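Local coordinates for metallo-beta-lactamase superfamily protein (Thermus thermophilus, PDB 2ZWR), which probably acts as a metal-dependent hydrolase of the metallo-beta-lactamase superfamily, with two zinc ions bound in a dinuclear centre, at residues 11-16 with 182-187; 27-32 with 50-55; 44-49 with 68-73; 121-126 with 161-166. All blocks are in the same frame, centred on the assembly; numbering follows the deposited sequence.

Contact 1: residues 11-16 with 182-187; sequences LQENAY and PGHGPG. With ZN (zinc ion), chain C.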
# COMPACT_ATOMS: atom_id res chain seq x y z
N LEU A 11 -14.07 0.65 3.12
CA LEU A 11 -13.60 0.86 1.75
C LEU A 11 -12.91 -0.40 1.22
O LEU A 11 -12.34 -0.39 0.14
CB LEU A 11 -12.70 2.11 1.64
CG LEU A 11 -13.34 3.51 1.50
CD1 LEU A 11 -14.41 3.55 0.39
CD2 LEU A 11 -13.94 4.03 2.80
N GLN A 12 -12.97 -1.47 2.01
CA GLN A 12 -12.49 -2.79 1.59
C GLN A 12 -11.07 -2.73 1.00
O GLN A 12 -10.83 -3.07 -0.17
CB GLN A 12 -13.50 -3.42 0.62
CG GLN A 12 -14.79 -3.83 1.33
CD GLN A 12 -15.83 -4.41 0.40
OE1 GLN A 12 -15.96 -3.98 -0.76
NE2 GLN A 12 -16.59 -5.37 0.90
N GLU A 13 -10.14 -2.27 1.84
CA GLU A 13 -8.76 -2.06 1.45
C GLU A 13 -7.97 -3.31 1.82
O GLU A 13 -8.27 -3.95 2.82
CB GLU A 13 -8.23 -0.81 2.16
CG GLU A 13 -6.73 -0.52 1.97
CD GLU A 13 -5.86 -1.08 3.10
OE1 GLU A 13 -6.41 -1.61 4.09
OE2 GLU A 13 -4.63 -1.00 2.99
N ASN A 14 -6.96 -3.65 1.01
CA ASN A 14 -6.10 -4.81 1.29
C ASN A 14 -4.77 -4.47 1.99
O ASN A 14 -3.91 -3.76 1.42
CB ASN A 14 -5.77 -5.61 -0.00
CG ASN A 14 -7.02 -6.00 -0.81
OD1 ASN A 14 -6.98 -6.01 -2.04
ND2 ASN A 14 -8.11 -6.36 -0.12
N ALA A 15 -4.61 -4.99 3.21
CA ALA A 15 -3.33 -5.00 3.91
C ALA A 15 -2.57 -6.29 3.60
O ALA A 15 -3.18 -7.30 3.27
CB ALA A 15 -3.54 -4.87 5.42
N TYR A 16 -1.25 -6.25 3.70
CA TYR A 16 -0.44 -7.44 3.45
C TYR A 16 0.59 -7.59 4.55
O TYR A 16 1.41 -6.70 4.77
CB TYR A 16 0.25 -7.38 2.06
CG TYR A 16 -0.74 -7.33 0.90
CD1 TYR A 16 -1.26 -8.50 0.34
CD2 TYR A 16 -1.18 -6.10 0.40
CE1 TYR A 16 -2.20 -8.45 -0.70
CE2 TYR A 16 -2.12 -6.05 -0.65
CZ TYR A 16 -2.62 -7.23 -1.19
OH TYR A 16 -3.54 -7.17 -2.22
N PRO A 182 -2.86 -5.66 -5.06
CA PRO A 182 -3.34 -4.27 -5.07
C PRO A 182 -4.01 -3.82 -3.77
O PRO A 182 -4.30 -4.65 -2.89
CB PRO A 182 -4.36 -4.28 -6.22
CG PRO A 182 -4.98 -5.68 -6.15
CD PRO A 182 -3.90 -6.60 -5.56
N GLY A 183 -4.25 -2.52 -3.65
CA GLY A 183 -4.89 -1.94 -2.47
C GLY A 183 -6.37 -2.27 -2.31
O GLY A 183 -6.90 -2.12 -1.22
N HIS A 184 -7.03 -2.67 -3.39
CA HIS A 184 -8.46 -3.06 -3.38
C HIS A 184 -8.73 -4.18 -4.37
O HIS A 184 -8.10 -4.25 -5.42
CB HIS A 184 -9.38 -1.86 -3.71
CG HIS A 184 -9.12 -0.65 -2.87
ND1 HIS A 184 -9.80 -0.38 -1.70
CD2 HIS A 184 -8.21 0.35 -3.02
CE1 HIS A 184 -9.33 0.73 -1.17
NE2 HIS A 184 -8.37 1.20 -1.94
N GLY A 185 -9.68 -5.05 -4.05
CA GLY A 185 -10.10 -6.11 -4.95
C GLY A 185 -9.12 -7.27 -4.99
O GLY A 185 -8.20 -7.32 -4.17
N PRO A 186 -9.31 -8.22 -5.94
CA PRO A 186 -8.52 -9.45 -5.99
C PRO A 186 -7.14 -9.25 -6.61
O PRO A 186 -6.87 -8.24 -7.27
CB PRO A 186 -9.35 -10.38 -6.87
CG PRO A 186 -10.23 -9.52 -7.66
CD PRO A 186 -10.31 -8.15 -7.02
N GLY A 187 -6.27 -10.23 -6.39
CA GLY A 187 -4.94 -10.21 -6.97
C GLY A 187 -5.04 -10.44 -8.46
O GLY A 187 -6.07 -10.89 -8.96
ZN ZN C . -7.26 2.74 -1.38
O HOH W 1 -10.52 -5.33 -1.61
O HOH W 2 -7.39 4.64 -1.41
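His184 reaches back across the contact with one ring nitrogen and holds a zinc ion with the other, a worked example of a metal ligand steadied by backbone carbonyls. Its chi1 of -52° sets the ring beside the backbone N, and chi2 of -93° turns ND1 toward residues 11-12 and NE2 toward the metal, 2.0 Å away. The ND1 hydrogen is divided between two acceptors. Gln12 O, 3.3 Å from His184 ND1, is tilted from the imidazole plane, while Leu11 O lies near that plane at the ring edge in a weak, bent bond. Both ring nitrogens are thus engaged, which restrains rotation of the imidazole. Water 1 bridges the two backbones, giving a hydrogen to Gln12 O and accepting one from Gly185 N.

Asn14 holds the middle of the contact through its backbone. Asn14 N donates to Gly183 O at 2.7 Å. The same oxygen receives a CA-H...O contact from Glu13 CA at 3.3 Å. Asn14 CB rests 3.4 Å from Pro182 O. That oxygen also accepts the hydroxyl of Tyr16, with Tyr16 OH 2.7 Å from Pro182 O, in the carbonyl plane and on a lone pair.

The contact spans the two sheets of the metallo-beta-lactamase sandwich. Residues 13-16 open strand 13-20, flanked by strands 2-8 and 23-27. Residues 182-187 leave strand 179-182 of the other sheet, whose Phe141 and His181 meet the Tyr16 ring edge-to-face.

Contact 2: residues 27-32 with 50-55; sequences IDPGDE and ILLTHA. With ZN (zinc ion), chain G; ZN (zinc ion), chain D.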
# COMPACT_ATOMS: atom_id res chain seq x y z
N ILE A 27 2.14 -4.11 5.21
CA ILE A 27 1.85 -3.11 4.18
C ILE A 27 0.41 -2.59 4.27
O ILE A 27 -0.54 -3.37 4.21
CB ILE A 27 2.09 -3.70 2.75
CG1 ILE A 27 3.56 -4.12 2.59
CG2 ILE A 27 1.66 -2.73 1.64
CD1 ILE A 27 3.87 -4.85 1.27
N ASP A 28 0.27 -1.26 4.38
CA ASP A 28 -1.03 -0.56 4.38
C ASP A 28 -2.08 -1.07 5.41
O ASP A 28 -3.17 -1.53 5.02
CB ASP A 28 -1.67 -0.56 2.98
CG ASP A 28 -0.85 0.18 1.93
OD1 ASP A 28 0.20 0.76 2.26
OD2 ASP A 28 -1.29 0.18 0.76
N PRO A 29 -1.78 -0.98 6.72
CA PRO A 29 -2.79 -1.35 7.72
C PRO A 29 -3.92 -0.31 7.78
O PRO A 29 -3.82 0.64 8.55
CB PRO A 29 -2.01 -1.36 9.04
CG PRO A 29 -0.86 -0.40 8.80
CD PRO A 29 -0.52 -0.50 7.34
N GLY A 30 -4.96 -0.51 6.98
CA GLY A 30 -5.97 0.51 6.71
C GLY A 30 -7.04 0.74 7.76
O GLY A 30 -7.56 1.85 7.92
N ASP A 31 -7.38 -0.32 8.49
CA ASP A 31 -8.45 -0.28 9.45
C ASP A 31 -8.48 -1.59 10.23
O ASP A 31 -7.71 -2.51 9.94
CB ASP A 31 -9.78 -0.08 8.73
CG ASP A 31 -10.83 0.56 9.60
OD1 ASP A 31 -10.54 0.86 10.77
OD2 ASP A 31 -11.96 0.74 9.13
N GLU A 32 -9.35 -1.64 11.23
CA GLU A 32 -9.63 -2.87 12.00
C GLU A 32 -8.35 -3.47 12.60
O GLU A 32 -7.95 -4.57 12.24
CB GLU A 32 -10.37 -3.91 11.14
CG GLU A 32 -11.62 -3.38 10.43
CD GLU A 32 -12.47 -4.49 9.81
OE1 GLU A 32 -13.05 -5.32 10.56
OE2 GLU A 32 -12.58 -4.55 8.57
N ILE A 50 5.94 -0.84 9.42
CA ILE A 50 4.79 -0.57 8.57
C ILE A 50 5.30 0.12 7.30
O ILE A 50 6.05 1.09 7.38
CB ILE A 50 3.72 0.31 9.31
CG1 ILE A 50 3.03 -0.53 10.41
CG2 ILE A 50 2.70 0.91 8.32
CD1 ILE A 50 2.08 0.24 11.35
N LEU A 51 4.94 -0.43 6.13
CA LEU A 51 5.31 0.15 4.83
C LEU A 51 4.02 0.65 4.16
O LEU A 51 3.04 -0.09 4.08
CB LEU A 51 6.00 -0.90 3.94
CG LEU A 51 7.54 -1.07 3.99
CD1 LEU A 51 8.12 -1.13 5.40
CD2 LEU A 51 8.00 -2.27 3.16
N LEU A 52 4.04 1.90 3.71
CA LEU A 52 2.85 2.51 3.09
C LEU A 52 3.02 2.82 1.60
O LEU A 52 3.91 3.60 1.23
CB LEU A 52 2.40 3.77 3.85
CG LEU A 52 2.08 3.63 5.35
CD1 LEU A 52 1.80 5.00 5.96
CD2 LEU A 52 0.92 2.66 5.62
N THR A 53 2.17 2.21 0.77
CA THR A 53 2.13 2.52 -0.67
C THR A 53 1.72 3.96 -0.85
O THR A 53 2.27 4.66 -1.69
CB THR A 53 1.15 1.61 -1.48
OG1 THR A 53 -0.20 1.85 -1.05
CG2 THR A 53 1.52 0.12 -1.36
N HIS A 54 0.76 4.41 -0.03
CA HIS A 54 0.36 5.82 0.01
C HIS A 54 -0.46 6.10 1.27
O HIS A 54 -0.69 5.19 2.07
CB HIS A 54 -0.38 6.22 -1.28
CG HIS A 54 -1.72 5.57 -1.47
ND1 HIS A 54 -1.87 4.21 -1.59
CD2 HIS A 54 -2.95 6.10 -1.59
CE1 HIS A 54 -3.15 3.93 -1.76
NE2 HIS A 54 -3.83 5.06 -1.77
N ALA A 55 -0.89 7.35 1.45
CA ALA A 55 -1.50 7.80 2.71
C ALA A 55 -2.95 8.28 2.61
O ALA A 55 -3.38 9.08 3.44
CB ALA A 55 -0.65 8.86 3.38
ZN ZN G . -12.16 1.47 12.05
ZN ZN D . -5.85 5.51 -2.48
O HOH W 3 -13.60 0.17 11.25
O HOH W 2 -7.39 4.64 -1.41
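The HxHxDH metal-binding motif of the metallo-beta-lactamase fold starts at His54, and this contact shows how a buried aspartate in a neighbouring loop braces its entrance. Strands 23-27 and 50-51 are parallel neighbours joined through helix 33-43, a beta-alpha-beta crossover, and the contact lies where both run out toward the zinc centre. Their pairing ends with Asp28 N donating to Leu51 O at 3.0 Å.

Beyond it the Asp28 carboxylate takes over. A chi1 of -63° swings CG to the side of the backbone N, carrying both oxygens across to Thr53. Asp28 OD1 accepts the backbone Thr53 N at 2.9 Å, and Asp28 OD2 accepts Thr53 OG1 at 2.7 Å. Each oxygen uses its syn lone pair, and both donors belong to Thr53, which restrains the carboxylate's rotation. OD2 has a further donor in ND1 of His59, a ligand of the second zinc; Asp28 is thus a second-shell residue for the zinc of His59, and reaches the zinc of His54 one step further out, through Thr53.

On the far side of the aspartate the packing turns apolar. Pro29 CD lies 3.6 Å from Ile50 CG2 and 3.9 Å from Leu52 CD2, spanning two side chains two residues apart, on the side of the strand away from Leu51.

Thr53 relays the Asp28 grip to the metal. Its hydroxyl accepts from the next imidazole, with His54 ND1 2.9 Å from Thr53 OG1 at 158° and close to the ring plane, while His54 NE2 coordinates the zinc ion at 2.2 Å.

Contact 3: residues 44-49 with 68-73; sequences GLIPLA and EALDLP. With ZN (zinc ion), chain E.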
# COMPACT_ATOMS: atom_id res chain seq x y z
N GLY A 44 1.74 -16.35 13.31
CA GLY A 44 2.94 -16.36 14.14
C GLY A 44 3.98 -15.33 13.70
O GLY A 44 5.15 -15.45 14.04
N LEU A 45 3.54 -14.33 12.94
CA LEU A 45 4.44 -13.30 12.40
C LEU A 45 4.21 -11.94 13.06
O LEU A 45 3.08 -11.46 13.12
CB LEU A 45 4.26 -13.17 10.89
CG LEU A 45 4.61 -14.35 9.97
CD1 LEU A 45 4.15 -14.06 8.55
CD2 LEU A 45 6.11 -14.65 10.01
N ILE A 46 5.28 -11.33 13.57
CA ILE A 46 5.21 -9.98 14.12
C ILE A 46 5.93 -9.02 13.18
O ILE A 46 7.14 -9.15 12.97
CB ILE A 46 5.84 -9.88 15.54
CG1 ILE A 46 5.44 -11.07 16.42
CG2 ILE A 46 5.46 -8.54 16.20
CD1 ILE A 46 6.32 -11.21 17.67
N PRO A 47 5.21 -8.02 12.62
CA PRO A 47 5.87 -7.09 11.70
C PRO A 47 6.96 -6.28 12.40
O PRO A 47 6.84 -5.98 13.59
CB PRO A 47 4.72 -6.16 11.25
CG PRO A 47 3.72 -6.24 12.38
CD PRO A 47 3.79 -7.68 12.84
N LEU A 48 8.01 -5.95 11.66
CA LEU A 48 9.10 -5.12 12.17
C LEU A 48 8.93 -3.66 11.77
O LEU A 48 9.62 -2.78 12.29
CB LEU A 48 10.45 -5.64 11.65
CG LEU A 48 10.84 -7.06 12.08
CD1 LEU A 48 12.22 -7.42 11.58
CD2 LEU A 48 10.73 -7.22 13.60
N ALA A 49 8.01 -3.41 10.86
CA ALA A 49 7.79 -2.09 10.31
C ALA A 49 6.46 -2.05 9.58
O ALA A 49 5.93 -3.08 9.17
CB ALA A 49 8.95 -1.72 9.34
N GLU A 68 1.50 2.35 18.66
CA GLU A 68 1.37 2.38 20.12
C GLU A 68 1.70 1.03 20.77
O GLU A 68 2.42 0.98 21.77
CB GLU A 68 -0.05 2.82 20.51
CG GLU A 68 -0.18 3.14 22.00
CD GLU A 68 -1.56 3.64 22.38
OE1 GLU A 68 -2.59 3.14 21.83
OE2 GLU A 68 -1.62 4.54 23.26
N ALA A 69 1.18 -0.06 20.21
CA ALA A 69 1.40 -1.39 20.79
C ALA A 69 2.80 -1.95 20.53
O ALA A 69 3.38 -2.59 21.41
CB ALA A 69 0.34 -2.36 20.29
N LEU A 70 3.34 -1.70 19.34
CA LEU A 70 4.56 -2.37 18.89
C LEU A 70 5.75 -1.46 18.51
O LEU A 70 6.78 -1.96 18.05
CB LEU A 70 4.24 -3.33 17.73
CG LEU A 70 3.36 -4.56 18.05
CD1 LEU A 70 2.84 -5.20 16.77
CD2 LEU A 70 4.11 -5.59 18.91
N ASP A 71 5.62 -0.15 18.73
CA ASP A 71 6.68 0.81 18.39
C ASP A 71 7.16 0.65 16.93
O ASP A 71 8.36 0.72 16.66
CB ASP A 71 7.88 0.70 19.35
CG ASP A 71 7.55 1.13 20.78
OD1 ASP A 71 8.44 1.00 21.66
OD2 ASP A 71 6.42 1.59 21.04
N LEU A 72 6.23 0.42 16.01
CA LEU A 72 6.60 0.13 14.62
C LEU A 72 7.02 1.40 13.90
O LEU A 72 6.30 2.41 13.96
CB LEU A 72 5.44 -0.53 13.85
CG LEU A 72 4.95 -1.92 14.29
CD1 LEU A 72 3.60 -2.28 13.65
CD2 LEU A 72 5.98 -2.98 13.99
N PRO A 73 8.20 1.37 13.26
CA PRO A 73 8.51 2.45 12.33
C PRO A 73 7.55 2.41 11.14
O PRO A 73 7.13 1.33 10.71
CB PRO A 73 9.95 2.16 11.88
CG PRO A 73 10.20 0.76 12.20
CD PRO A 73 9.30 0.40 13.36
ZN ZN E . 5.96 2.20 22.88
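Leu72 sets one methyl against the Pro47 and Leu48 peptides and the other near CG of the Pro47 ring, filling the angle between two consecutive beta-alpha-beta units of the metallo-beta-lactamase fold. Residues 44-49 lead from helix 33-43 into strand 50-51, and residues 68-73 lead from helix 63-70 into strand 74-76, the next parallel strand of the sheet. Residues 46-49 and 70-73 run in similar directions, 28° apart, and illustrate how side chains can join successive crossovers before their strands begin to pair.

The Leu72 branches do different work. CD2 comes up against the peptides, with Leu72 CD2 3.1 Å from Pro47 O and 3.8 Å from Leu48 C. CD1 instead meets the proline ring obliquely, Leu72 CD1 lying 4.2 Å from Pro47 CG. An extended side chain with CG anti to the carbonyl carbon (chi1 -64°) directs both methyls at the loop.

Nearer the helices, Ile46 CG2 touches Leu70 CD2 at 4.2 Å, and Phe40 of helix 33-43 packs on both Pro47 and Leu70. Helix 63-70 ends here: Asp71 leaves helical geometry with positive phi, and its carboxylate binds a zinc ion well apart from the dinuclear centre.

Toward the strands Pro73 joins the contact. Pro73 CD sits 3.4 Å from Leu48 O, Pro73 CG reaches Ala49 CB at 4.0 Å, and a CA-H...O contact of 3.5 Å links Ala49 CA to Pro73 O.

Contact 4: residues 121-126 with 161-166; sequences HLPGHS and PKALFA. With ZN (zinc ion), chain F; ZN (zinc ion), chain D.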
# COMPACT_ATOMS: atom_id res chain seq x y z
N HIS A 121 8.71 4.90 -7.19
CA HIS A 121 7.85 6.05 -7.02
C HIS A 121 6.97 6.20 -8.24
O HIS A 121 7.44 6.54 -9.33
CB HIS A 121 8.64 7.34 -6.75
CG HIS A 121 7.76 8.53 -6.49
ND1 HIS A 121 7.89 9.72 -7.17
CD2 HIS A 121 6.72 8.69 -5.63
CE1 HIS A 121 6.98 10.57 -6.73
NE2 HIS A 121 6.26 9.98 -5.80
N LEU A 122 5.67 5.97 -8.03
CA LEU A 122 4.70 5.89 -9.09
C LEU A 122 3.49 6.76 -8.76
O LEU A 122 2.45 6.24 -8.38
CB LEU A 122 4.28 4.42 -9.30
CG LEU A 122 5.37 3.42 -9.74
CD1 LEU A 122 4.92 1.98 -9.57
CD2 LEU A 122 5.83 3.70 -11.19
N PRO A 123 3.63 8.10 -8.92
CA PRO A 123 2.59 9.02 -8.48
C PRO A 123 1.42 9.03 -9.48
O PRO A 123 1.50 8.45 -10.55
CB PRO A 123 3.31 10.38 -8.51
CG PRO A 123 4.24 10.25 -9.66
CD PRO A 123 4.72 8.81 -9.62
N GLY A 124 0.35 9.73 -9.13
CA GLY A 124 -0.80 9.83 -10.01
C GLY A 124 -2.09 9.64 -9.25
O GLY A 124 -3.00 10.46 -9.35
N HIS A 125 -2.18 8.53 -8.50
CA HIS A 125 -3.32 8.31 -7.59
C HIS A 125 -3.12 9.20 -6.35
O HIS A 125 -4.08 9.74 -5.79
CB HIS A 125 -3.42 6.82 -7.24
CG HIS A 125 -4.52 6.49 -6.27
ND1 HIS A 125 -5.84 6.39 -6.64
CD2 HIS A 125 -4.48 6.22 -4.94
CE1 HIS A 125 -6.57 6.08 -5.58
NE2 HIS A 125 -5.77 5.96 -4.54
N SER A 126 -1.85 9.36 -5.94
CA SER A 126 -1.45 10.34 -4.93
C SER A 126 0.02 10.72 -5.20
O SER A 126 0.72 9.97 -5.87
CB SER A 126 -1.64 9.78 -3.50
OG SER A 126 -0.68 8.78 -3.22
N PRO A 161 -3.95 12.74 -13.09
CA PRO A 161 -4.29 11.77 -14.13
C PRO A 161 -3.15 11.45 -15.09
O PRO A 161 -2.97 10.29 -15.45
CB PRO A 161 -5.45 12.45 -14.87
CG PRO A 161 -6.07 13.35 -13.83
CD PRO A 161 -4.91 13.87 -13.06
N LYS A 162 -2.38 12.47 -15.47
CA LYS A 162 -1.27 12.29 -16.42
C LYS A 162 -0.09 11.57 -15.77
O LYS A 162 0.57 10.75 -16.41
CB LYS A 162 -0.84 13.64 -17.00
CG LYS A 162 0.08 13.53 -18.22
N ALA A 163 0.17 11.89 -14.50
CA ALA A 163 1.15 11.14 -13.73
C ALA A 163 0.73 9.67 -13.63
O ALA A 163 1.56 8.78 -13.78
CB ALA A 163 1.35 11.76 -12.33
N LEU A 164 -0.57 9.43 -13.42
CA LEU A 164 -1.08 8.06 -13.25
C LEU A 164 -0.79 7.19 -14.46
O LEU A 164 -0.29 6.07 -14.33
CB LEU A 164 -2.57 8.04 -12.90
CG LEU A 164 -3.28 6.69 -12.68
CD1 LEU A 164 -2.78 5.96 -11.45
CD2 LEU A 164 -4.76 6.90 -12.54
N PHE A 165 -1.08 7.69 -15.66
CA PHE A 165 -0.88 6.88 -16.86
C PHE A 165 0.59 6.68 -17.21
O PHE A 165 0.97 5.62 -17.69
CB PHE A 165 -1.76 7.37 -18.02
CG PHE A 165 -3.22 6.99 -17.84
CD1 PHE A 165 -3.67 5.70 -18.14
CD2 PHE A 165 -4.14 7.92 -17.33
CE1 PHE A 165 -5.00 5.34 -17.94
CE2 PHE A 165 -5.48 7.57 -17.14
CZ PHE A 165 -5.91 6.28 -17.45
N ALA A 166 1.42 7.67 -16.90
CA ALA A 166 2.86 7.50 -16.98
C ALA A 166 3.35 6.44 -15.97
O ALA A 166 4.20 5.59 -16.30
CB ALA A 166 3.57 8.83 -16.75
ZN ZN F . 9.49 10.05 -8.57
ZN ZN D . -5.85 5.51 -2.48
O HOH W 2 -7.39 4.64 -1.41
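This is close packing of a glycine-containing loop on a helix: the loop between strands 117-121 and 130-134, carrying the zinc ligand His125, lies against the first turns of helix 161-171. Gly124 sits nearest the helix by CA atoms, with Gly124 CA 3.7 Å from Leu164 CA. The same Gly124 CA is 3.4 Å from Leu164 N and 3.7 Å from Ala163 CB. Having no side chain, it lets the loop settle directly on the helix backbone, and its unusual backbone angles (phi 135°, psi -53°) turn the chain there.

Side chains close in around it. Pro123 CG meets Ala163 CB at 4.2 Å. Leu164, whose CG is anti to the backbone N (chi1 -180°), runs along the loop and brings CD1 to 4.0 Å from His125 N. Pro123 O accepts a hydrogen bond from Ser167 OG, one turn further along the helix.

The His125 imidazole leads away from the helix, its NE2 bound to the zinc ion at 2.1 Å and its ND1 donating to Arg153 O. Across the two segments there are no hydrogen bonds, so apolar packing and close backbone fit hold the base of a metal ligand whose polar ring is secured by other partners.

How the contacts relate
Contacts 1, 2 and 4 converge on the dinuclear zinc centre, each supplying a histidine. His184 of contact 1 binds one zinc ion, and His54 and His125 of contacts 2 and 4 share the other, with His54 NE2 3.4 Å from His125 CD2. Water 2 bridges the ions, 1.9 Å from the zinc of His184 and 2.1 Å from the other; Asp144 also binds both. Contacts 1 and 2, their centres about 11 Å apart, join through one sheet, where Tyr16 O lies 2.7 Å from Ile27 N in a probable hydrogen bond. Contact 3 adjoins contact 2 through another, Ile50 N to Pro73 O at 2.8 Å, its centre about 30 Å from that of contact 4.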